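Local coordinates for iron-binding zinc finger CDGSH type domain-containing protein (Magnetospirillum magneticum, PDB 3TBN), which carries two [2Fe-2S] clusters in paired CDGSH motifs and is otherwise of uncharacterised function, at residues A[18-23]-A[40-45]; A[30-35]-A[67-72]. All coordinates share one frame; numbering follows the deposited sequence.

Both contacts lie between the segments that bind two [2Fe-2S] clusters; at their nearest atoms, FES (chain B) FE2 and FES (chain C) FE2 are 13.6 Å apart. Contact 1 sets strand 20-24, just beyond Ala18 and Pro19 of the chain C pocket, against the loop that supplies Cys44 to the chain B cluster. Contact 2 joins the two Cys-X-Cys turns, one for each cluster, and lies at the centre of the chain. Their centres are about 6 Å apart, and they are stitched together twice. Tyr20 N reaches Phe68 O at 2.8 Å as part of the sheet pairing of strands 20-24 and 64-68, and Lys72 NZ hydrogen-bonds Gln41 OE1, also at 2.8 Å.

Contact 1: A[18-23]-A[40-45]; sequences APYPVT and AQPFCD. With FES (Fe2/s2 (inorganic) cluster), chain B; FES (Fe2/s2 (inorganic) cluster), chain C.
Tyr20 lays one face of its ring over Gln41 and Pro42, so that strand 20-24 leans on the loop of the first CDGSH motif just ahead of its cluster ligand Cys44. No hydrogen bond joins the two segments; the contact rests on apolar and CH-pi packing. Gln41 CB sits 3.8 Å from the Tyr20 ring centroid, 29° off the normal, and comes closest at Tyr20 CZ, 3.3 Å away. Pro42, buried and preceded by a cis peptide bond, fills the middle, its CG 3.7 Å from Tyr20 CB, and Val22 CG2 meets Pro42 CG at 3.9 Å. An alanine in place of Tyr20 would probably open a gap over Gln41 CB and strip the cover from one flank of Pro42, though Lys72 would still hold the amide. By contrast, Pro21 and Thr23 on the outward flank of the strand are exposed, as is Ala40 on the loop. At the far ends the segments part, Ala18 and Pro19 going to the chain C cluster, Cys44 and Asp45 to the chain B cluster, where Cys44 and His48 both bind iron. Phe43 presents one face to Pro42 CG and turns its edge to Val22, whose CG1 lies in the ring plane 3.9 Å from Phe43 CZ.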
ATOM      1  N   ALA A  18       7.036   2.049   7.060  0.96 10.09           N
ATOM      2  CA  ALA A  18       7.730   3.158   6.424  0.99  9.36           C
ATOM      3  C   ALA A  18       7.312   3.185   4.966  0.92  8.76           C
ATOM      4  O   ALA A  18       7.002   2.144   4.383  0.91  8.19           O
ATOM      5  CB  ALA A  18       9.234   2.979   6.533  1.00 14.92           C
ATOM      6  N   PRO A  19       7.306   4.374   4.357  0.93  8.54           N
ATOM      7  CA  PRO A  19       6.908   4.461   2.952  0.99  8.91           C
ATOM      8  C   PRO A  19       7.938   3.872   1.993  0.97  7.60           C
ATOM      9  O   PRO A  19       9.109   3.686   2.335  0.90  8.52           O
ATOM     10  CB  PRO A  19       6.769   5.969   2.726  0.98 12.18           C
ATOM     11  CG  PRO A  19       7.673   6.585   3.733  1.00 12.83           C
ATOM     12  CD  PRO A  19       7.589   5.697   4.937  1.00 10.86           C
ATOM     13  N   TYR A  20       7.466   3.583   0.787  0.95  7.86           N
ATOM     14  CA  TYR A  20       8.300   3.181  -0.331  0.92  7.61           C
ATOM     15  C   TYR A  20       8.352   4.334  -1.326  0.92  7.90           C
ATOM     16  O   TYR A  20       7.402   4.551  -2.079  0.88  8.22           O
ATOM     17  CB  TYR A  20       7.696   1.969  -1.029  0.96  8.84           C
ATOM     18  CG  TYR A  20       7.812   0.662  -0.278  0.95  8.09           C
ATOM     19  CD1 TYR A  20       8.943  -0.128  -0.405  0.97  9.73           C
ATOM     20  CD2 TYR A  20       6.779   0.202   0.530  0.95  8.36           C
ATOM     21  CE1 TYR A  20       9.054  -1.337   0.264  0.95  9.44           C
ATOM     22  CE2 TYR A  20       6.878  -1.007   1.199  0.92  8.19           C
ATOM     23  CZ  TYR A  20       8.014  -1.774   1.062  0.91  8.68           C
ATOM     24  OH  TYR A  20       8.103  -2.974   1.729  0.90  9.45           O
ATOM     25  N   PRO A  21       9.455   5.088  -1.342  0.98  8.71           N
ATOM     26  CA  PRO A  21       9.570   6.176  -2.315  0.92  9.69           C
ATOM     27  C   PRO A  21       9.799   5.606  -3.701  0.88  9.28           C
ATOM     28  O   PRO A  21      10.632   4.713  -3.873  0.86 11.52           O
ATOM     29  CB  PRO A  21      10.808   6.950  -1.843  0.97 14.23           C
ATOM     30  CG  PRO A  21      11.139   6.411  -0.483  0.85 17.70           C
ATOM     31  CD  PRO A  21      10.621   5.016  -0.452  1.00 11.91           C
ATOM     32  N   VAL A  22       9.072   6.118  -4.681  0.96  8.26           N
ATOM     33  CA  VAL A  22       9.240   5.674  -6.055  0.97  8.65           C
ATOM     34  C   VAL A  22       9.126   6.879  -6.966  0.92  7.83           C
ATOM     35  O   VAL A  22       8.199   7.670  -6.838  0.89  8.63           O
ATOM     36  CB  VAL A  22       8.169   4.645  -6.468  1.00 11.10           C
ATOM     37  CG1 VAL A  22       8.416   4.185  -7.899  0.94 13.91           C
ATOM     38  CG2 VAL A  22       8.154   3.458  -5.512  1.00 12.92           C
ATOM     39  N   THR A  23      10.077   7.027  -7.879  0.91  8.60           N
ATOM     40  CA  THR A  23       9.981   8.049  -8.907  0.99  9.18           C
ATOM     41  C   THR A  23       8.936   7.585  -9.906  0.94  9.95           C
ATOM     42  O   THR A  23       9.052   6.493 -10.458  0.89 13.32           O
ATOM     43  CB  THR A  23      11.333   8.261  -9.599  0.98 10.94           C
ATOM     44  OG1 THR A  23      12.307   8.639  -8.617  0.86 13.50           O
ATOM     45  CG2 THR A  23      11.224   9.347 -10.657  1.00 16.02           C
ATOM     46  N   ALA A  40       6.822  -7.473  -4.547  0.96  7.07           N
ATOM     47  CA  ALA A  40       7.389  -6.367  -5.313  0.98  7.28           C
ATOM     48  C   ALA A  40       6.879  -5.033  -4.765  0.97  6.53           C
ATOM     49  O   ALA A  40       6.434  -4.170  -5.521  0.93  7.31           O
ATOM     50  CB  ALA A  40       7.045  -6.515  -6.792  0.98  9.45           C
ATOM     51  N   GLN A  41       6.940  -4.863  -3.448  0.93  6.93           N
ATOM     52  CA  GLN A  41       6.399  -3.664  -2.821  0.97  7.06           C
ATOM     53  C   GLN A  41       7.024  -2.419  -3.434  0.93  6.30           C
ATOM     54  O   GLN A  41       8.217  -2.397  -3.728  0.93  7.27           O
ATOM     55  CB  GLN A  41       6.680  -3.676  -1.321  0.95  7.64           C
ATOM     56  CG  GLN A  41       5.903  -4.720  -0.548  1.00  8.16           C
ATOM     57  CD  GLN A  41       4.417  -4.454  -0.551  0.95  6.71           C
ATOM     58  OE1 GLN A  41       3.977  -3.311  -0.622  0.91  7.08           O
ATOM     59  NE2 GLN A  41       3.630  -5.517  -0.464  0.98  7.71           N
ATOM     60  N   PRO A  42       6.239  -1.347  -3.581  0.99  6.89           N
ATOM     61  CA  PRO A  42       4.869  -1.172  -3.092  0.98  6.90           C
ATOM     62  C   PRO A  42       3.776  -1.583  -4.079  0.95  6.07           C
ATOM     63  O   PRO A  42       2.626  -1.208  -3.870  0.90  6.94           O
ATOM     64  CB  PRO A  42       4.801   0.335  -2.856  0.97  7.35           C
ATOM     65  CG  PRO A  42       5.658   0.893  -3.946  1.00  8.11           C
ATOM     66  CD  PRO A  42       6.805  -0.078  -4.082  1.00  7.33           C
ATOM     67  N   PHE A  43       4.122  -2.324  -5.126  0.96  6.78           N
ATOM     68  CA  PHE A  43       3.180  -2.609  -6.204  0.97  6.75           C
ATOM     69  C   PHE A  43       2.583  -4.001  -6.120  0.95  6.58           C
ATOM     70  O   PHE A  43       3.230  -4.940  -5.681  0.95  8.38           O
ATOM     71  CB  PHE A  43       3.874  -2.387  -7.544  0.95  8.19           C
ATOM     72  CG  PHE A  43       4.470  -1.024  -7.658  0.97  8.83           C
ATOM     73  CD1 PHE A  43       5.842  -0.839  -7.725  0.91 11.72           C
ATOM     74  CD2 PHE A  43       3.651   0.092  -7.624  0.95 10.48           C
ATOM     75  CE1 PHE A  43       6.380   0.442  -7.797  0.89 13.08           C
ATOM     76  CE2 PHE A  43       4.183   1.364  -7.689  0.95 13.03           C
ATOM     77  CZ  PHE A  43       5.546   1.538  -7.776  1.00 13.57           C
ATOM     78  N   CYS A  44       1.336  -4.107  -6.558  0.98  7.10           N
ATOM     79  CA  CYS A  44       0.600  -5.361  -6.572  0.99  6.76           C
ATOM     80  C   CYS A  44       1.268  -6.384  -7.476  0.92  7.23           C
ATOM     81  O   CYS A  44       1.664  -6.055  -8.587  0.91  8.49           O
ATOM     82  CB  CYS A  44      -0.814  -5.074  -7.076  0.96  7.94           C
ATOM     83  SG  CYS A  44      -1.906  -6.504  -7.245  0.91  7.40           S
ATOM     84  N   ASP A  45       1.381  -7.625  -7.008  0.96  7.49           N
ATOM     85  CA  ASP A  45       1.879  -8.711  -7.851  0.99  8.32           C
ATOM     86  C   ASP A  45       0.884  -9.864  -7.923  0.91  8.31           C
ATOM     87  O   ASP A  45       1.229 -10.956  -8.365  0.91  9.41           O
ATOM     88  CB  ASP A  45       3.272  -9.197  -7.401  0.99  9.15           C
ATOM     89  CG  ASP A  45       3.253  -9.969  -6.092  0.86  8.05           C
ATOM     90  OD1 ASP A  45       2.171 -10.114  -5.485  0.89  8.10           O
ATOM     91  OD2 ASP A  45       4.343 -10.421  -5.666  0.84  8.51           O
TER
HETATM   92 FE1  FES B  80      -2.344  -7.154  -5.036  0.88  6.48          FE
HETATM   93 FE2  FES B  80      -1.341  -6.779  -2.554  0.87  5.65          FE
HETATM   94  S1  FES B  80      -0.557  -8.122  -4.133  0.92  6.77           S
HETATM   95  S2  FES B  80      -3.087  -5.736  -3.465  0.93  6.56           S
HETATM   96 FE1  FES C  81       3.307   5.794   6.113  0.92  7.56          FE
HETATM   97 FE2  FES C  81       1.702   3.634   5.709  0.87  6.54          FE
HETATM   98  S1  FES C  81       3.899   3.769   5.378  0.94  7.34           S
HETATM   99  S2  FES C  81       1.101   5.666   6.375  0.92  7.56           S

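Contact 2: A[30-35]-A[67-72]; sequences YHWCAC and YFCGCK. With FES (Fe2/s2 (inorganic) cluster), chain C; FES (Fe2/s2 (inorganic) cluster), chain B.
Trp32 and Lys72 both point their nitrogens at the backbone oxygen of Cys69, tying together the Cys-X-Cys turns of the two CDGSH-type motifs. The indole NE1 of Trp32 meets Cys69 O at 2.8 Å, in the ring plane and on a carbonyl lone pair, with an N-H...O angle of 156°. The second donor to this oxygen is Lys72 NZ, at 3.0 Å. Lys72 NZ also crosses to Cys33 O, 2.7 Å away, and with Gln41 OE1 as a further acceptor the buried ammonium is gripped by three oxygens. Lys72 gets there by bending at chi2 (-46°) and then running extended past the indole. A water bridges the turns by donating to Ala34 O and Lys72 O.

Apolar packing backs these bonds. Trp32 and Phe68 lie nearly parallel, planes 18° apart, but slid so far that they barely overlap, Trp32 CD1 touching Phe68 CD1 at 3.9 Å. Trp32 CZ2 rests on Cys69 CB at 3.7 Å, and Ala34 CA sits over the rim of one indole face.

Metal ligation comes last: Cys33 SG and Cys35 SG bind FE2 of the chain B cluster, each at 2.4 Å, and Cys69 and Cys71 do the same for FE2 of chain C. They belong to the three-cysteine, one-histidine ligand set characteristic of this family.

Strand 30-32 pairs with strand 56-58 and strand 64-68 with strand 20-24; the Phe68 side chain, itself on strand 64-68, touches Tyr58 of the other sheet, Val22 and Val24 of its partner strand, and Phe43 of the loop.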
ATOM      1  N   TYR A  30      -0.045   3.234 -11.778  0.96  6.81           N
ATOM      2  CA  TYR A  30       0.618   2.335 -10.842  0.97  7.24           C
ATOM      3  C   TYR A  30      -0.447   1.629 -10.019  0.95  7.34           C
ATOM      4  O   TYR A  30      -1.483   2.204  -9.702  0.91  9.91           O
ATOM      5  CB  TYR A  30       1.567   3.131  -9.927  1.00  8.13           C
ATOM      6  CG  TYR A  30       2.659   3.807 -10.717  0.96  7.08           C
ATOM      7  CD1 TYR A  30       3.902   3.209 -10.869  0.96  7.37           C
ATOM      8  CD2 TYR A  30       2.426   5.009 -11.373  0.98  8.03           C
ATOM      9  CE1 TYR A  30       4.890   3.798 -11.635  0.94  8.06           C
ATOM     10  CE2 TYR A  30       3.410   5.606 -12.139  0.96  8.07           C
ATOM     11  CZ  TYR A  30       4.635   4.994 -12.269  0.97  7.81           C
ATOM     12  OH  TYR A  30       5.603   5.590 -13.040  0.95  9.29           O
ATOM     13  N   HIS A  31      -0.188   0.383  -9.664  0.96  6.61           N
ATOM     14  CA  HIS A  31      -1.154  -0.405  -8.919  0.96  6.58           C
ATOM     15  C   HIS A  31      -0.562  -0.736  -7.565  0.95  6.21           C
ATOM     16  O   HIS A  31       0.309  -1.590  -7.438  0.95  7.00           O
ATOM     17  CB  HIS A  31      -1.534  -1.643  -9.724  0.96  8.59           C
ATOM     18  CG  HIS A  31      -2.064  -1.304 -11.079  0.92  9.24           C
ATOM     19  ND1 HIS A  31      -3.393  -1.018 -11.303  0.88 10.69           N
ATOM     20  CD2 HIS A  31      -1.438  -1.133 -12.268  0.87 11.07           C
ATOM     21  CE1 HIS A  31      -3.570  -0.721 -12.578  0.87 11.86           C
ATOM     22  NE2 HIS A  31      -2.398  -0.783 -13.184  0.85 11.11           N
ATOM     23  N   TRP A  32      -1.003   0.012  -6.562  0.98  6.71           N
ATOM     24  CA  TRP A  32      -0.481  -0.100  -5.208  1.00  6.81           C
ATOM     25  C   TRP A  32      -1.019  -1.332  -4.509  0.97  6.40           C
ATOM     26  O   TRP A  32      -2.225  -1.592  -4.535  0.94  7.06           O
ATOM     27  CB  TRP A  32      -0.897   1.142  -4.430  1.00  7.40           C
ATOM     28  CG  TRP A  32      -0.516   1.144  -2.985  0.98  6.48           C
ATOM     29  CD1 TRP A  32       0.738   1.262  -2.469  0.92  6.89           C
ATOM     30  CD2 TRP A  32      -1.404   1.059  -1.863  0.96  6.46           C
ATOM     31  NE1 TRP A  32       0.690   1.255  -1.097  0.98  6.82           N
ATOM     32  CE2 TRP A  32      -0.615   1.130  -0.698  0.97  6.35           C
ATOM     33  CE3 TRP A  32      -2.790   0.929  -1.733  0.96  7.55           C
ATOM     34  CZ2 TRP A  32      -1.167   1.084   0.583  0.95  7.65           C
ATOM     35  CZ3 TRP A  32      -3.335   0.876  -0.459  0.97  7.79           C
ATOM     36  CH2 TRP A  32      -2.526   0.955   0.681  0.97  8.13           C
ATOM     37  N   CYS A  33      -0.121  -2.084  -3.885  0.97  6.13           N
ATOM     38  CA  CYS A  33      -0.505  -3.211  -3.049  0.98  6.01           C
ATOM     39  C   CYS A  33      -1.145  -2.722  -1.753  0.91  5.88           C
ATOM     40  O   CYS A  33      -0.500  -2.088  -0.923  0.94  6.40           O
ATOM     41  CB  CYS A  33       0.716  -4.071  -2.730  0.95  6.35           C
ATOM     42  SG  CYS A  33       0.344  -5.433  -1.584  0.93  5.94           S
ATOM     43  N   ALA A  34      -2.431  -3.021  -1.596  0.97  6.44           N
ATOM     44  CA  ALA A  34      -3.169  -2.676  -0.392  0.95  6.34           C
ATOM     45  C   ALA A  34      -3.099  -3.769   0.671  0.88  6.11           C
ATOM     46  O   ALA A  34      -3.444  -3.527   1.827  0.91  7.63           O
ATOM     47  CB  ALA A  34      -4.623  -2.398  -0.735  0.98  8.82           C
ATOM     48  N   CYS A  35      -2.680  -4.969   0.288  0.92  6.85           N
ATOM     49  CA  CYS A  35      -2.785  -6.128   1.172  0.96  6.56           C
ATOM     50  C   CYS A  35      -1.518  -6.438   1.964  0.92  6.09           C
ATOM     51  O   CYS A  35      -1.581  -7.162   2.957  0.93  6.74           O
ATOM     52  CB  CYS A  35      -3.214  -7.364   0.371  0.96  7.25           C
ATOM     53  SG  CYS A  35      -1.946  -8.093  -0.701  0.93  6.50           S
ATOM     54  N   TYR A  67       5.590   8.756  -2.322  0.93  7.31           N
ATOM     55  CA  TYR A  67       5.873   7.961  -1.141  0.97  7.85           C
ATOM     56  C   TYR A  67       4.682   7.050  -0.892  0.97  7.31           C
ATOM     57  O   TYR A  67       3.710   7.428  -0.239  0.91  8.15           O
ATOM     58  CB  TYR A  67       6.157   8.868   0.056  0.98  8.84           C
ATOM     59  CG  TYR A  67       7.455   9.620  -0.100  1.00 10.67           C
ATOM     60  CD1 TYR A  67       7.534  10.748  -0.904  1.00 13.77           C
ATOM     61  CD2 TYR A  67       8.608   9.185   0.532  0.90 13.75           C
ATOM     62  CE1 TYR A  67       8.728  11.435  -1.059  0.86 16.37           C
ATOM     63  CE2 TYR A  67       9.808   9.862   0.385  1.00 17.29           C
ATOM     64  CZ  TYR A  67       9.860  10.986  -0.414  0.93 16.85           C
ATOM     65  OH  TYR A  67      11.050  11.661  -0.562  0.83 20.62           O
ATOM     66  N   PHE A  68       4.745   5.854  -1.462  0.99  6.82           N
ATOM     67  CA  PHE A  68       3.669   4.890  -1.327  0.98  6.60           C
ATOM     68  C   PHE A  68       3.664   4.284   0.073  0.95  6.53           C
ATOM     69  O   PHE A  68       4.711   4.057   0.674  0.94  7.80           O
ATOM     70  CB  PHE A  68       3.814   3.791  -2.375  1.00  7.62           C
ATOM     71  CG  PHE A  68       3.495   4.233  -3.769  0.99  7.29           C
ATOM     72  CD1 PHE A  68       2.181   4.402  -4.173  0.98  9.25           C
ATOM     73  CD2 PHE A  68       4.504   4.463  -4.684  0.98  8.21           C
ATOM     74  CE1 PHE A  68       1.884   4.797  -5.466  0.94 10.70           C
ATOM     75  CE2 PHE A  68       4.210   4.855  -5.973  0.97  9.02           C
ATOM     76  CZ  PHE A  68       2.902   5.023  -6.363  0.96 10.02           C
ATOM     77  N   CYS A  69       2.477   4.022   0.594  0.96  6.23           N
ATOM     78  CA  CYS A  69       2.340   3.462   1.927  0.97  6.50           C
ATOM     79  C   CYS A  69       2.831   2.011   1.973  0.96  6.23           C
ATOM     80  O   CYS A  69       2.425   1.177   1.162  0.94  6.66           O
ATOM     81  CB  CYS A  69       0.879   3.564   2.365  1.00  7.12           C
ATOM     82  SG  CYS A  69       0.468   2.725   3.913  0.95  6.62           S
ATOM     83  N   GLY A  70       3.724   1.729   2.916  0.97  6.25           N
ATOM     84  CA  GLY A  70       4.231   0.388   3.144  0.98  6.68           C
ATOM     85  C   GLY A  70       3.524  -0.360   4.266  0.96  6.61           C
ATOM     86  O   GLY A  70       3.532  -1.591   4.286  0.93  7.16           O
ATOM     87  N   CYS A  71       2.924   0.373   5.201  0.95  6.53           N
ATOM     88  CA  CYS A  71       2.297  -0.237   6.374  0.99  7.65           C
ATOM     89  C   CYS A  71       0.882  -0.723   6.079  0.93  6.65           C
ATOM     90  O   CYS A  71       0.336  -1.541   6.824  0.91  7.72           O
ATOM     91  CB  CYS A  71       2.279   0.742   7.558  0.99  8.63           C
ATOM     92  SG  CYS A  71       1.095   2.113   7.428  0.93  7.58           S
ATOM     93  N   LYS A  72       0.311  -0.198   4.995  0.97  6.80           N
ATOM     94  CA  LYS A  72      -1.028  -0.518   4.489  0.95  7.17           C
ATOM     95  C   LYS A  72      -2.168   0.057   5.337  0.97  7.87           C
ATOM     96  O   LYS A  72      -3.336  -0.251   5.098  0.91  9.80           O
ATOM     97  CB  LYS A  72      -1.185  -2.025   4.253  1.00  7.83           C
ATOM     98  CG  LYS A  72      -0.025  -2.641   3.461  0.99  7.34           C
ATOM     99  CD  LYS A  72       0.348  -1.815   2.232  1.00  7.45           C
ATOM    100  CE  LYS A  72       1.484  -2.457   1.443  1.00  7.23           C
ATOM    101  NZ  LYS A  72       1.910  -1.609   0.291  0.99  7.35           N
TER
HETATM  102 FE1  FES C  81       3.307   5.794   6.113  0.92  7.56          FE
HETATM  103 FE2  FES C  81       1.702   3.634   5.709  0.87  6.54          FE
HETATM  104  S1  FES C  81       3.899   3.769   5.378  0.94  7.34           S
HETATM  105  S2  FES C  81       1.101   5.666   6.375  0.92  7.56           S
HETATM  106 FE1  FES B  80      -2.344  -7.154  -5.036  0.88  6.48          FE
HETATM  107 FE2  FES B  80      -1.341  -6.779  -2.554  0.87  5.65          FE
HETATM  108  S1  FES B  80      -0.557  -8.122  -4.133  0.92  6.77           S
HETATM  109  S2  FES B  80      -3.087  -5.736  -3.465  0.93  6.56           S
HETATM  110  O   HOH W   1      -4.836  -1.548   3.065  0.66  7.09           O